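Long-range contacts in polyketide synthase PksL (Bacillus subtilis, PDB 5E1V), which probably dehydrates a beta-hydroxyacyl intermediate on the bacillaene assembly line, acting as a monomeric dehydratase domain of a trans-AT polyketide synthase: residues 24-29 with 62-67; 30-35 with 218-223; 154-159 with 189-194. All blocks are in the same frame, centred on the assembly; numbering follows the deposited sequence.

Contact 1 of 3, residues 24-29 with 62-67; sequences YGQNVL and PLTAEQ
The torsions of V28 and T64 turn one methyl of each towards the other. In V28, chi1 of 168° sends CG1 opposite the backbone N and leaves CG2 beside it; in T64, chi1 of 68° lodges OG1 between the backbone N and the carbonyl carbon, which frees CG2 to lean across. V28 CG2 and T64 CG2 thus meet at 3.8 Å, the two side chains crossing at a slant, while V28 CG1 reaches P62 CB at 4.3 Å. L29 and L63 occupy the other face, where L29 CB meets L63 CB at 4.1 Å.

The backbones confirm an antiparallel pairing. V28 and T64 form a non-hydrogen-bonded pair with CA atoms 4.4 Å apart, and bonds lie to both sides of it. L29 N donates to L63 O at 2.9 Å, and A65 N donates to N27 O at 3.1 Å. Each acceptor also receives a CA-H contact, T64 CA lying 3.2 Å from N27 O and V28 CA approaching L63 O. The directions of the short strands 26-29 and 63-65 make an angle of 139°. Next to the L29-L63 bond a water bridges the two chains: it donates to L29 O at 2.6 Å and accepts from L63 N.

The chemistry implies a short, strongly twisted sheet edge. Direct bonds engage L29 N, L63 O, A65 N and N27 O, and the water serves L29 O and L63 N; V28 packs with P62 and the T64 methyl on one face, L29 with L63 on the other. V28 O, turned to the other neighbour, bonds H21 ND1. Since H21, G25 and P30 fit the HxxxGxxxxP signature of polyketide dehydratases, this strand probably helps orient the signature histidine.

Contact 2 of 3, residues 30-35 with 218-223; sequences PGLAYI and LFYESF
Y220 reaches from its strand to the turn leading into helix 34-44 and meets I35 and L32 along its ring and G31 at its tip. Its CB leaves the main chain towards 30-35, and with chi1 at -46° CG stands beside the backbone N, which points the ring endwise at G31. CE2 lies 4.1 Å from I35 CG1 and CE1 3.8 Å from L32 CD2, methylene and methyl both coming at a slant to the ring. The same L32 methyl is 3.5 Å from CZ. At the tip, OH donates to G31 O at 2.8 Å, and L32 CD2 also presses on OH, at 3.2 Å. The G31 oxygen lies at the ring's edge, in its plane, yet the hydroxyl stands well above the carbonyl plane of G31, with a C=O...OH angle of 92°, so the bond does not use a lone-pair direction. G31 O also takes a weak bond from Y34 N.

I35 divides its branches between two aromatics. While CG1 faces Y220, CG2 sits over one face of F223, 3.9 Å from the ring centroid and 18° off the normal, a CH-pi contact.

The chain corner at E221, within a classic beta bulge opposite K267, separates the two aromatics. Strand 215-225, between strands 53-59 and 262-273, thereby covers the turn leading into helix 34-44, in keeping with the helix-on-sheet packing of a hotdog fold. L32 also leans on L266 and on helix 190-203, and F188 meets F223 edge-to-face.

Contact 3 of 3, residues 154-159 with 189-194; sequences EYMKAK and HPTLID
T191 aims its hydroxyl at the main chain of Y155, the one direct hydrogen bond across the contact. T191 OG1 donates to Y155 O at 2.8 Å, approaching the carbonyl at 132° and somewhat tilted from its plane. The methyl of T191 takes another branch: with chi1 at -62°, CG2 lies beside the carbonyl carbon, close to both Y155 O and A158, whose CB is 4.1 Å from CG2.

Y155 and H189 lie across each other at about a right angle, Y155 CE2 coming to the edge of the imidazole at 4.1 Å from H189 CE1. The imidazole is fixed at both nitrogens. H189 occupies the N-cap position, and its ND1 accepts from T191 N at 3.2 Å, nearly in the ring plane; NE2 shares a water, also in that plane, with Y155 OH. M156 bends at chi2 and chi3, which brings its CE methyl obliquely to T191 OG1 at 3.8 Å and towards D194 CB at 4.1 Å. A second water bridges M156 and D194, donating to M156 O at 2.8 Å and to D194 OD2 at 2.7 Å.

H189, P190 and D194 fit the HPxxxD motif of polyketide dehydratases, whose aspartate is probably the active-site partner of the histidine. The loop between strands 150-152 and 159-165 packs on that motif, at the first turn of helix 190-203. Helix 16-19 packs alongside, F17 touching M156, P190 and T191 and meeting Y155 edge-to-face. Y142 OH of helix 138-147 bonds A158 N, and H152, of strand 150-152, makes a weak bond to D194 OD2.

The three contacts are neighbours linked through residues 30-35, contact 2 lying closest to the chain centre. Contact 1 hands over to contact 2 along the sequence, and L63 CD1 touches Y34 OH at 3.9 Å, although the centres are about 17 Å apart. Contacts 2 and 3, centres about 15 Å apart, meet more broadly: P30 CG is 3.4 Å from M156 SD, and L32 CD1 is 3.8 Å from D194 CA. Contacts 1 and 3 do not touch, their nearest atoms being about 6 Å apart. By family resemblance, H21, bonded by contact 1, and D194, in contact 3, probably belong to the dehydratase active site, which contact 2 would then flank.

Contact 1 of 3, residues 24-29 with 62-67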
ATOM      1  N   TYR A  24       1.234  -3.659 -17.036  1.00 23.77           N
ATOM      2  CA  TYR A  24       1.287  -3.483 -18.513  1.00 25.60           C
ATOM      3  C   TYR A  24       2.740  -3.612 -19.001  1.00 25.68           C
ATOM      4  O   TYR A  24       3.271  -2.736 -19.656  1.00 28.70           O
ATOM      5  CB  TYR A  24       0.666  -2.145 -18.920  1.00 25.06           C
ATOM      6  CG  TYR A  24      -0.794  -2.064 -18.675  1.00 28.09           C
ATOM      7  CD1 TYR A  24      -1.657  -3.002 -19.208  1.00 27.26           C
ATOM      8  CD2 TYR A  24      -1.336  -1.055 -17.911  1.00 26.78           C
ATOM      9  CE1 TYR A  24      -3.014  -2.946 -18.977  1.00 25.86           C
ATOM     10  CE2 TYR A  24      -2.699  -0.986 -17.696  1.00 28.62           C
ATOM     11  CZ  TYR A  24      -3.539  -1.941 -18.240  1.00 29.63           C
ATOM     12  OH  TYR A  24      -4.908  -1.902 -17.994  1.00 29.22           O
ATOM     13  N   GLY A  25       3.348  -4.729 -18.617  1.00 28.90           N
ATOM     14  CA  GLY A  25       4.752  -5.023 -18.785  1.00 28.36           C
ATOM     15  C   GLY A  25       5.855  -4.100 -18.269  1.00 26.36           C
ATOM     16  O   GLY A  25       7.013  -4.296 -18.614  1.00 26.67           O
ATOM     17  N   GLN A  26       5.569  -3.125 -17.422  1.00 22.88           N
ATOM     18  CA  GLN A  26       6.655  -2.301 -16.843  1.00 24.26           C
ATOM     19  C   GLN A  26       6.810  -2.583 -15.347  1.00 20.45           C
ATOM     20  O   GLN A  26       5.814  -2.775 -14.663  1.00 18.75           O
ATOM     21  CB  GLN A  26       6.320  -0.813 -17.013  1.00 30.33           C
ATOM     22  CG  GLN A  26       5.791  -0.514 -18.404  1.00 33.01           C
ATOM     23  CD  GLN A  26       5.803   0.971 -18.756  1.00 42.12           C
ATOM     24  OE1 GLN A  26       4.873   1.468 -19.414  1.00 48.69           O
ATOM     25  NE2 GLN A  26       6.852   1.685 -18.346  1.00 44.06           N
ATOM     26  N   ASN A  27       8.043  -2.620 -14.844  1.00 17.15           N
ATOM     27  CA  ASN A  27       8.258  -2.841 -13.397  1.00 17.72           C
ATOM     28  C   ASN A  27       7.858  -1.553 -12.661  1.00 16.03           C
ATOM     29  O   ASN A  27       8.357  -0.480 -13.019  1.00 22.48           O
ATOM     30  CB  ASN A  27       9.744  -3.213 -13.147  1.00 15.69           C
ATOM     31  CG  ASN A  27      10.068  -4.568 -13.676  1.00 17.28           C
ATOM     32  OD1 ASN A  27       9.861  -5.596 -13.011  1.00 18.21           O
ATOM     33  ND2 ASN A  27      10.424  -4.610 -14.907  1.00 14.58           N
ATOM     34  N   VAL A  28       7.005  -1.625 -11.633  1.00 15.27           N
ATOM     35  CA  VAL A  28       6.494  -0.474 -10.972  1.00 17.04           C
ATOM     36  C   VAL A  28       6.578  -0.644  -9.477  1.00 16.23           C
ATOM     37  O   VAL A  28       6.206  -1.678  -8.924  1.00 14.94           O
ATOM     38  CB  VAL A  28       4.960  -0.317 -11.315  1.00 19.74           C
ATOM     39  CG1 VAL A  28       4.271   0.716 -10.432  1.00 22.47           C
ATOM     40  CG2 VAL A  28       4.794   0.101 -12.710  1.00 18.11           C
ATOM     41  N   LEU A  29       7.089   0.347  -8.795  1.00 17.64           N
ATOM     42  CA  LEU A  29       6.955   0.332  -7.359  1.00 18.23           C
ATOM     43  C   LEU A  29       5.445   0.459  -6.968  1.00 17.83           C
ATOM     44  O   LEU A  29       4.807   1.466  -7.324  1.00 18.67           O
ATOM     45  CB  LEU A  29       7.763   1.476  -6.759  1.00 18.54           C
ATOM     46  CG  LEU A  29       7.695   1.439  -5.235  1.00 20.65           C
ATOM     47  CD1 LEU A  29       8.382   0.240  -4.587  1.00 21.13           C
ATOM     48  CD2 LEU A  29       8.104   2.732  -4.588  1.00 21.19           C
ATOM     49  N   PRO A  62       3.331   6.824 -11.767  1.00 20.47           N
ATOM     50  CA  PRO A  62       3.989   5.587 -11.318  1.00 16.89           C
ATOM     51  C   PRO A  62       5.484   5.664 -11.350  1.00 17.81           C
ATOM     52  O   PRO A  62       6.077   6.333 -12.226  1.00 19.65           O
ATOM     53  CB  PRO A  62       3.412   4.510 -12.239  1.00 19.16           C
ATOM     54  CG  PRO A  62       2.183   5.116 -12.817  1.00 20.53           C
ATOM     55  CD  PRO A  62       2.481   6.564 -12.946  1.00 20.69           C
ATOM     56  N   LEU A  63       6.099   5.022 -10.357  1.00 16.50           N
ATOM     57  CA  LEU A  63       7.534   4.987 -10.238  1.00 15.50           C
ATOM     58  C   LEU A  63       7.965   3.694 -10.926  1.00 16.97           C
ATOM     59  O   LEU A  63       7.756   2.602 -10.418  1.00 12.45           O
ATOM     60  CB  LEU A  63       7.950   5.013  -8.793  1.00 16.44           C
ATOM     61  CG  LEU A  63       9.461   5.286  -8.659  1.00 17.24           C
ATOM     62  CD1 LEU A  63       9.702   6.084  -7.452  1.00 18.06           C
ATOM     63  CD2 LEU A  63      10.303   4.019  -8.778  1.00 17.49           C
ATOM     64  N   THR A  64       8.526   3.847 -12.110  1.00 17.90           N
ATOM     65  CA  THR A  64       8.778   2.703 -12.968  1.00 19.08           C
ATOM     66  C   THR A  64      10.268   2.613 -13.198  1.00 18.46           C
ATOM     67  O   THR A  64      10.949   3.613 -13.178  1.00 19.11           O
ATOM     68  CB  THR A  64       8.100   2.822 -14.354  1.00 20.34           C
ATOM     69  OG1 THR A  64       8.719   3.866 -15.097  1.00 23.48           O
ATOM     70  CG2 THR A  64       6.638   3.123 -14.223  1.00 23.58           C
ATOM     71  N   ALA A  65      10.773   1.407 -13.420  1.00 19.23           N
ATOM     72  CA  ALA A  65      12.199   1.266 -13.796  1.00 18.81           C
ATOM     73  C   ALA A  65      12.297   0.199 -14.840  1.00 20.69           C
ATOM     74  O   ALA A  65      11.552  -0.786 -14.823  1.00 20.21           O
ATOM     75  CB  ALA A  65      13.043   0.900 -12.593  1.00 19.46           C
ATOM     76  N   GLU A  66      13.178   0.395 -15.809  1.00 21.15           N
ATOM     77  CA  GLU A  66      13.457  -0.760 -16.651  1.00 24.37           C
ATOM     78  C   GLU A  66      14.954  -1.030 -16.771  1.00 18.88           C
ATOM     79  O   GLU A  66      15.818  -0.145 -16.555  1.00 18.47           O
ATOM     80  CB  GLU A  66      12.798  -0.591 -18.029  1.00 28.30           C
ATOM     81  CG  GLU A  66      13.456   0.518 -18.807  1.00 31.51           C
ATOM     82  CD  GLU A  66      13.024   0.591 -20.268  1.00 37.45           C
ATOM     83  OE1 GLU A  66      12.244  -0.258 -20.741  1.00 42.98           O
ATOM     84  OE2 GLU A  66      13.479   1.533 -20.925  1.00 39.85           O
ATOM     85  N   GLN A  67      15.236  -2.260 -17.159  1.00 20.35           N
ATOM     86  CA  GLN A  67      16.571  -2.716 -17.429  1.00 21.97           C
ATOM     87  C   GLN A  67      17.417  -2.359 -16.199  1.00 18.92           C
ATOM     88  O   GLN A  67      17.003  -2.706 -15.066  1.00 17.04           O
ATOM     89  CB  GLN A  67      17.100  -2.103 -18.733  1.00 24.39           C
ATOM     90  CG  GLN A  67      16.341  -2.448 -20.005  1.00 26.17           C
ATOM     91  CD  GLN A  67      16.920  -1.632 -21.181  1.00 33.00           C
ATOM     92  OE1 GLN A  67      17.229  -0.438 -21.042  1.00 39.78           O
ATOM     93  NE2 GLN A  67      17.129  -2.275 -22.304  1.00 32.65           N
TER
HETATM   94  O   HOH W   1       4.231   3.765  -8.485  1.00 16.61           O

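Contact 2 of 3, residues 30-35 with 218-223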
ATOM      1  N   PRO A  30       4.897  -0.525  -6.255  1.00 15.46           N
ATOM      2  CA  PRO A  30       3.486  -0.352  -5.900  1.00 16.17           C
ATOM      3  C   PRO A  30       3.296   0.941  -5.138  1.00 14.72           C
ATOM      4  O   PRO A  30       4.071   1.326  -4.259  1.00 13.65           O
ATOM      5  CB  PRO A  30       3.129  -1.605  -5.053  1.00 17.40           C
ATOM      6  CG  PRO A  30       4.233  -2.564  -5.282  1.00 16.64           C
ATOM      7  CD  PRO A  30       5.452  -1.748  -5.657  1.00 17.37           C
ATOM      8  N   GLY A  31       2.279   1.674  -5.544  1.00 14.75           N
ATOM      9  CA  GLY A  31       2.001   2.925  -4.903  1.00 15.25           C
ATOM     10  C   GLY A  31       1.751   2.735  -3.416  1.00 13.29           C
ATOM     11  O   GLY A  31       1.957   3.632  -2.686  1.00 14.55           O
ATOM     12  N   LEU A  32       1.250   1.585  -2.997  1.00 12.20           N
ATOM     13  CA  LEU A  32       0.927   1.322  -1.561  1.00 13.05           C
ATOM     14  C   LEU A  32       2.216   1.098  -0.701  1.00 11.84           C
ATOM     15  O   LEU A  32       2.157   1.105   0.502  1.00 10.91           O
ATOM     16  CB  LEU A  32      -0.019   0.157  -1.407  1.00 14.88           C
ATOM     17  CG  LEU A  32      -1.465   0.516  -1.852  1.00 15.21           C
ATOM     18  CD1 LEU A  32      -2.259  -0.764  -1.930  1.00 15.75           C
ATOM     19  CD2 LEU A  32      -2.074   1.454  -0.825  1.00 15.44           C
ATOM     20  N   ALA A  33       3.353   1.013  -1.385  1.00 10.59           N
ATOM     21  CA  ALA A  33       4.651   0.913  -0.747  1.00 10.21           C
ATOM     22  C   ALA A  33       5.106   2.208  -0.164  1.00  9.76           C
ATOM     23  O   ALA A  33       6.006   2.244   0.657  1.00  9.52           O
ATOM     24  CB  ALA A  33       5.676   0.365  -1.741  1.00  9.96           C
ATOM     25  N   TYR A  34       4.482   3.331  -0.560  1.00  9.84           N
ATOM     26  CA  TYR A  34       4.870   4.640   0.040  1.00  9.57           C
ATOM     27  C   TYR A  34       4.607   4.726   1.541  1.00  8.57           C
ATOM     28  O   TYR A  34       5.186   5.613   2.233  1.00  9.65           O
ATOM     29  CB  TYR A  34       4.145   5.794  -0.721  1.00 10.31           C
ATOM     30  CG  TYR A  34       4.737   6.114  -2.042  1.00 10.97           C
ATOM     31  CD1 TYR A  34       6.037   6.462  -2.149  1.00 13.48           C
ATOM     32  CD2 TYR A  34       3.976   6.058  -3.197  1.00 13.19           C
ATOM     33  CE1 TYR A  34       6.605   6.838  -3.397  1.00 14.26           C
ATOM     34  CE2 TYR A  34       4.482   6.408  -4.437  1.00 14.23           C
ATOM     35  CZ  TYR A  34       5.771   6.851  -4.549  1.00 14.78           C
ATOM     36  OH  TYR A  34       6.307   7.157  -5.762  1.00 15.16           O
ATOM     37  N   ILE A  35       3.617   4.003   2.042  1.00  9.21           N
ATOM     38  CA  ILE A  35       3.320   4.012   3.507  1.00  9.77           C
ATOM     39  C   ILE A  35       4.556   3.560   4.332  1.00 11.46           C
ATOM     40  O   ILE A  35       5.038   4.267   5.235  1.00 10.90           O
ATOM     41  CB  ILE A  35       2.101   3.149   3.836  1.00 10.40           C
ATOM     42  CG1 ILE A  35       0.870   3.769   3.111  1.00 12.56           C
ATOM     43  CG2 ILE A  35       1.902   3.110   5.314  1.00 10.71           C
ATOM     44  CD1 ILE A  35      -0.299   2.858   3.027  1.00 13.74           C
ATOM     45  N   LEU A 218      -3.936   6.500  -6.592  1.00 17.65           N
ATOM     46  CA  LEU A 218      -3.997   7.925  -6.846  1.00 16.90           C
ATOM     47  C   LEU A 218      -3.886   8.731  -5.537  1.00 16.14           C
ATOM     48  O   LEU A 218      -3.156   9.666  -5.491  1.00 16.54           O
ATOM     49  CB  LEU A 218      -5.318   8.283  -7.498  1.00 19.41           C
ATOM     50  CG  LEU A 218      -5.485   9.823  -7.693  1.00 17.87           C
ATOM     51  CD1 LEU A 218      -4.498  10.427  -8.692  1.00 19.95           C
ATOM     52  CD2 LEU A 218      -6.923  10.271  -8.025  1.00 19.49           C
ATOM     53  N   PHE A 219      -4.669   8.379  -4.555  1.00 15.46           N
ATOM     54  CA  PHE A 219      -4.856   9.156  -3.311  1.00 16.05           C
ATOM     55  C   PHE A 219      -5.264   8.334  -2.079  1.00 15.81           C
ATOM     56  O   PHE A 219      -6.155   7.470  -2.159  1.00 19.43           O
ATOM     57  CB  PHE A 219      -5.936  10.248  -3.559  1.00 18.12           C
ATOM     58  CG  PHE A 219      -6.180  11.192  -2.403  1.00 18.89           C
ATOM     59  CD1 PHE A 219      -5.449  12.344  -2.247  1.00 20.43           C
ATOM     60  CD2 PHE A 219      -7.282  11.005  -1.589  1.00 20.74           C
ATOM     61  CE1 PHE A 219      -5.730  13.239  -1.208  1.00 21.93           C
ATOM     62  CE2 PHE A 219      -7.575  11.883  -0.562  1.00 21.71           C
ATOM     63  CZ  PHE A 219      -6.779  12.983  -0.327  1.00 19.73           C
ATOM     64  N   TYR A 220      -4.669   8.694  -0.906  1.00 19.26           N
ATOM     65  CA  TYR A 220      -4.986   8.154   0.385  1.00 19.27           C
ATOM     66  C   TYR A 220      -5.432   9.319   1.211  1.00 18.18           C
ATOM     67  O   TYR A 220      -4.657  10.216   1.394  1.00 18.47           O
ATOM     68  CB  TYR A 220      -3.775   7.466   1.163  1.00 21.25           C
ATOM     69  CG  TYR A 220      -2.915   6.530   0.359  1.00 19.38           C
ATOM     70  CD1 TYR A 220      -3.446   5.901  -0.746  1.00 19.83           C
ATOM     71  CD2 TYR A 220      -1.525   6.292   0.678  1.00 19.13           C
ATOM     72  CE1 TYR A 220      -2.694   5.084  -1.567  1.00 20.38           C
ATOM     73  CE2 TYR A 220      -0.753   5.486  -0.186  1.00 17.15           C
ATOM     74  CZ  TYR A 220      -1.354   4.882  -1.289  1.00 16.39           C
ATOM     75  OH  TYR A 220      -0.752   4.046  -2.241  1.00 17.54           O
ATOM     76  N   GLU A 221      -6.631   9.274   1.793  1.00 16.48           N
ATOM     77  CA  GLU A 221      -7.087  10.341   2.683  1.00 18.18           C
ATOM     78  C   GLU A 221      -6.254  10.356   3.991  1.00 16.58           C
ATOM     79  O   GLU A 221      -5.677  11.383   4.444  1.00 14.30           O
ATOM     80  CB  GLU A 221      -8.588  10.180   3.000  1.00 21.95           C
ATOM     81  CG  GLU A 221      -9.035  11.257   3.968  1.00 26.43           C
ATOM     82  CD  GLU A 221     -10.532  11.356   4.086  1.00 30.12           C
ATOM     83  OE1 GLU A 221     -11.218  11.306   3.054  1.00 35.07           O
ATOM     84  OE2 GLU A 221     -11.000  11.470   5.233  1.00 33.79           O
ATOM     85  N   SER A 222      -6.126   9.167   4.563  1.00 18.23           N
ATOM     86  CA  SER A 222      -5.350   8.977   5.795  1.00 16.35           C
ATOM     87  C   SER A 222      -4.919   7.543   6.037  1.00 16.20           C
ATOM     88  O   SER A 222      -5.543   6.575   5.588  1.00 16.39           O
ATOM     89  CB  SER A 222      -6.138   9.393   7.054  1.00 17.05           C
ATOM     90  OG  SER A 222      -7.334   8.770   7.105  1.00 21.27           O
ATOM     91  N   PHE A 223      -3.856   7.471   6.804  1.00 16.28           N
ATOM     92  CA  PHE A 223      -3.349   6.257   7.338  1.00 15.69           C
ATOM     93  C   PHE A 223      -2.956   6.525   8.743  1.00 14.07           C
ATOM     94  O   PHE A 223      -2.261   7.485   9.044  1.00 14.03           O
ATOM     95  CB  PHE A 223      -2.110   5.713   6.559  1.00 15.38           C
ATOM     96  CG  PHE A 223      -1.684   4.399   7.055  1.00 13.42           C
ATOM     97  CD1 PHE A 223      -2.351   3.284   6.681  1.00 13.50           C
ATOM     98  CD2 PHE A 223      -0.674   4.284   7.899  1.00 13.13           C
ATOM     99  CE1 PHE A 223      -1.952   2.011   7.104  1.00 14.48           C
ATOM    100  CE2 PHE A 223      -0.239   3.055   8.346  1.00 14.21           C
ATOM    101  CZ  PHE A 223      -0.903   1.917   7.963  1.00 13.08           C
TER

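Contact 3 of 3, residues 154-159 with 189-194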
ATOM      1  N   GLU A 154       6.348 -13.899  -6.649  1.00 21.72           N
ATOM      2  CA  GLU A 154       7.236 -14.179  -5.566  1.00 24.97           C
ATOM      3  C   GLU A 154       7.065 -13.267  -4.296  1.00 21.44           C
ATOM      4  O   GLU A 154       6.030 -13.294  -3.642  1.00 19.78           O
ATOM      5  CB  GLU A 154       8.656 -14.204  -6.150  1.00 29.87           C
ATOM      6  CG  GLU A 154       9.450 -15.477  -5.950  1.00 42.33           C
ATOM      7  CD  GLU A 154      10.672 -15.244  -5.104  1.00 45.27           C
ATOM      8  OE1 GLU A 154      11.786 -15.225  -5.667  1.00 45.52           O
ATOM      9  OE2 GLU A 154      10.501 -15.013  -3.881  1.00 52.89           O
ATOM     10  N   TYR A 155       8.109 -12.552  -3.930  1.00 18.83           N
ATOM     11  CA  TYR A 155       8.120 -11.592  -2.798  1.00 17.96           C
ATOM     12  C   TYR A 155       6.863 -10.722  -2.670  1.00 18.53           C
ATOM     13  O   TYR A 155       6.394 -10.447  -1.524  1.00 16.75           O
ATOM     14  CB  TYR A 155       9.306 -10.669  -2.978  1.00 17.41           C
ATOM     15  CG  TYR A 155       9.943 -10.101  -1.766  1.00 17.97           C
ATOM     16  CD1 TYR A 155      11.070 -10.708  -1.227  1.00 19.04           C
ATOM     17  CD2 TYR A 155       9.456  -8.924  -1.148  1.00 15.60           C
ATOM     18  CE1 TYR A 155      11.743 -10.158  -0.179  1.00 18.94           C
ATOM     19  CE2 TYR A 155      10.125  -8.370  -0.083  1.00 15.30           C
ATOM     20  CZ  TYR A 155      11.225  -8.969   0.402  1.00 18.40           C
ATOM     21  OH  TYR A 155      11.856  -8.477   1.477  1.00 20.87           O
ATOM     22  N   MET A 156       6.292 -10.331  -3.804  1.00 17.99           N
ATOM     23  CA  MET A 156       5.118  -9.402  -3.894  1.00 20.23           C
ATOM     24  C   MET A 156       3.724 -10.082  -3.778  1.00 20.18           C
ATOM     25  O   MET A 156       2.674  -9.395  -3.790  1.00 18.02           O
ATOM     26  CB  MET A 156       5.186  -8.592  -5.202  1.00 20.05           C
ATOM     27  CG  MET A 156       6.110  -7.377  -5.168  1.00 20.84           C
ATOM     28  SD  MET A 156       5.210  -5.818  -4.820  1.00 20.48           S
ATOM     29  CE  MET A 156       4.056  -6.144  -3.541  1.00 25.18           C
ATOM     30  N   LYS A 157       3.687 -11.428  -3.745  1.00 19.99           N
ATOM     31  CA  LYS A 157       2.418 -12.136  -3.729  1.00 20.28           C
ATOM     32  C   LYS A 157       2.163 -12.499  -2.310  1.00 17.61           C
ATOM     33  O   LYS A 157       2.958 -13.208  -1.765  1.00 23.59           O
ATOM     34  CB  LYS A 157       2.453 -13.465  -4.555  1.00 21.29           C
ATOM     35  CG  LYS A 157       1.938 -13.343  -5.936  1.00 23.21           C
ATOM     36  CD  LYS A 157       1.967 -14.659  -6.706  1.00 23.62           C
ATOM     37  CE  LYS A 157       0.568 -15.272  -6.797  1.00 24.09           C
ATOM     38  NZ  LYS A 157       0.753 -16.637  -7.407  1.00 29.51           N
ATOM     39  N   ALA A 158       1.068 -12.014  -1.705  1.00 17.91           N
ATOM     40  CA  ALA A 158       0.717 -12.364  -0.397  1.00 17.61           C
ATOM     41  C   ALA A 158       0.116 -13.824  -0.524  1.00 22.43           C
ATOM     42  O   ALA A 158      -0.184 -14.234  -1.626  1.00 19.02           O
ATOM     43  CB  ALA A 158      -0.313 -11.378   0.205  1.00 16.57           C
ATOM     44  N   LYS A 159       0.041 -14.506   0.612  1.00 25.85           N
ATOM     45  CA  LYS A 159      -0.597 -15.788   0.840  1.00 29.55           C
ATOM     46  C   LYS A 159      -1.852 -15.607   1.655  1.00 31.56           C
ATOM     47  O   LYS A 159      -1.899 -14.730   2.527  1.00 26.35           O
ATOM     48  CB  LYS A 159       0.344 -16.662   1.644  1.00 30.22           C
ATOM     49  CG  LYS A 159       1.649 -16.794   0.913  1.00 34.09           C
ATOM     50  CD  LYS A 159       1.578 -17.857  -0.166  1.00 38.66           C
ATOM     51  CE  LYS A 159       2.244 -19.141   0.288  1.00 44.38           C
ATOM     52  NZ  LYS A 159       1.623 -19.757   1.508  1.00 47.11           N
ATOM     53  N   HIS A 189       4.346  -3.685   5.781  1.00 11.76           N
ATOM     54  CA  HIS A 189       4.926  -4.394   4.701  1.00 12.88           C
ATOM     55  C   HIS A 189       4.186  -4.165   3.407  1.00 11.41           C
ATOM     56  O   HIS A 189       3.019  -4.535   3.291  1.00  9.86           O
ATOM     57  CB  HIS A 189       4.968  -5.914   4.973  1.00 13.08           C
ATOM     58  CG  HIS A 189       6.049  -6.602   4.204  1.00 13.52           C
ATOM     59  ND1 HIS A 189       5.926  -6.897   2.883  1.00 13.75           N
ATOM     60  CD2 HIS A 189       7.221  -7.144   4.608  1.00 13.08           C
ATOM     61  CE1 HIS A 189       6.999  -7.507   2.465  1.00 13.32           C
ATOM     62  NE2 HIS A 189       7.823  -7.641   3.491  1.00 14.71           N
ATOM     63  N   PRO A 190       4.869  -3.612   2.364  1.00 12.58           N
ATOM     64  CA  PRO A 190       4.164  -3.487   1.041  1.00 10.78           C
ATOM     65  C   PRO A 190       3.429  -4.667   0.449  1.00 12.30           C
ATOM     66  O   PRO A 190       2.428  -4.481  -0.086  1.00 11.34           O
ATOM     67  CB  PRO A 190       5.230  -3.007   0.132  1.00 11.61           C
ATOM     68  CG  PRO A 190       6.148  -2.191   1.085  1.00 11.15           C
ATOM     69  CD  PRO A 190       6.247  -3.087   2.238  1.00 11.69           C
ATOM     70  N   THR A 191       3.860  -5.891   0.650  1.00 13.59           N
ATOM     71  CA  THR A 191       3.071  -7.048   0.240  1.00 12.23           C
ATOM     72  C   THR A 191       1.758  -7.247   0.974  1.00 13.98           C
ATOM     73  O   THR A 191       0.699  -7.587   0.408  1.00 15.99           O
ATOM     74  CB  THR A 191       4.004  -8.293   0.413  1.00 14.90           C
ATOM     75  OG1 THR A 191       5.141  -8.115  -0.477  1.00 15.88           O
ATOM     76  CG2 THR A 191       3.342  -9.470  -0.016  1.00 16.32           C
ATOM     77  N   LEU A 192       1.781  -6.995   2.266  1.00 14.51           N
ATOM     78  CA  LEU A 192       0.545  -7.027   3.038  1.00 15.78           C
ATOM     79  C   LEU A 192      -0.379  -5.912   2.595  1.00 16.02           C
ATOM     80  O   LEU A 192      -1.553  -6.138   2.426  1.00 15.98           O
ATOM     81  CB  LEU A 192       0.898  -6.920   4.486  1.00 17.27           C
ATOM     82  CG  LEU A 192       1.647  -8.077   5.182  1.00 15.88           C
ATOM     83  CD1 LEU A 192       1.808  -7.776   6.618  1.00 15.99           C
ATOM     84  CD2 LEU A 192       0.872  -9.374   4.986  1.00 17.41           C
ATOM     85  N   ILE A 193       0.144  -4.683   2.421  1.00 17.13           N
ATOM     86  CA  ILE A 193      -0.720  -3.560   2.088  1.00 15.56           C
ATOM     87  C   ILE A 193      -1.188  -3.738   0.611  1.00 15.76           C
ATOM     88  O   ILE A 193      -2.370  -3.673   0.337  1.00 16.30           O
ATOM     89  CB  ILE A 193      -0.073  -2.169   2.244  1.00 15.77           C
ATOM     90  CG1 ILE A 193       0.682  -1.989   3.592  1.00 16.00           C
ATOM     91  CG2 ILE A 193      -1.195  -1.120   2.091  1.00 14.86           C
ATOM     92  CD1 ILE A 193      -0.075  -2.323   4.825  1.00 15.97           C
ATOM     93  N   ASP A 194      -0.278  -4.021  -0.316  1.00 15.48           N
ATOM     94  CA  ASP A 194      -0.699  -4.225  -1.682  1.00 15.45           C
ATOM     95  C   ASP A 194      -1.741  -5.374  -1.800  1.00 16.09           C
ATOM     96  O   ASP A 194      -2.751  -5.277  -2.520  1.00 16.62           O
ATOM     97  CB  ASP A 194       0.500  -4.357  -2.642  1.00 16.13           C
ATOM     98  CG  ASP A 194       0.076  -4.470  -4.057  1.00 16.55           C
ATOM     99  OD1 ASP A 194      -0.322  -3.421  -4.673  1.00 16.56           O
ATOM    100  OD2 ASP A 194       0.061  -5.639  -4.527  1.00 18.14           O
TER
HETATM  101  O   HOH W   2      10.162  -9.002   3.777  1.00 18.99           O
HETATM  102  O   HOH W   3       0.246  -8.106  -3.437  1.00 17.71           O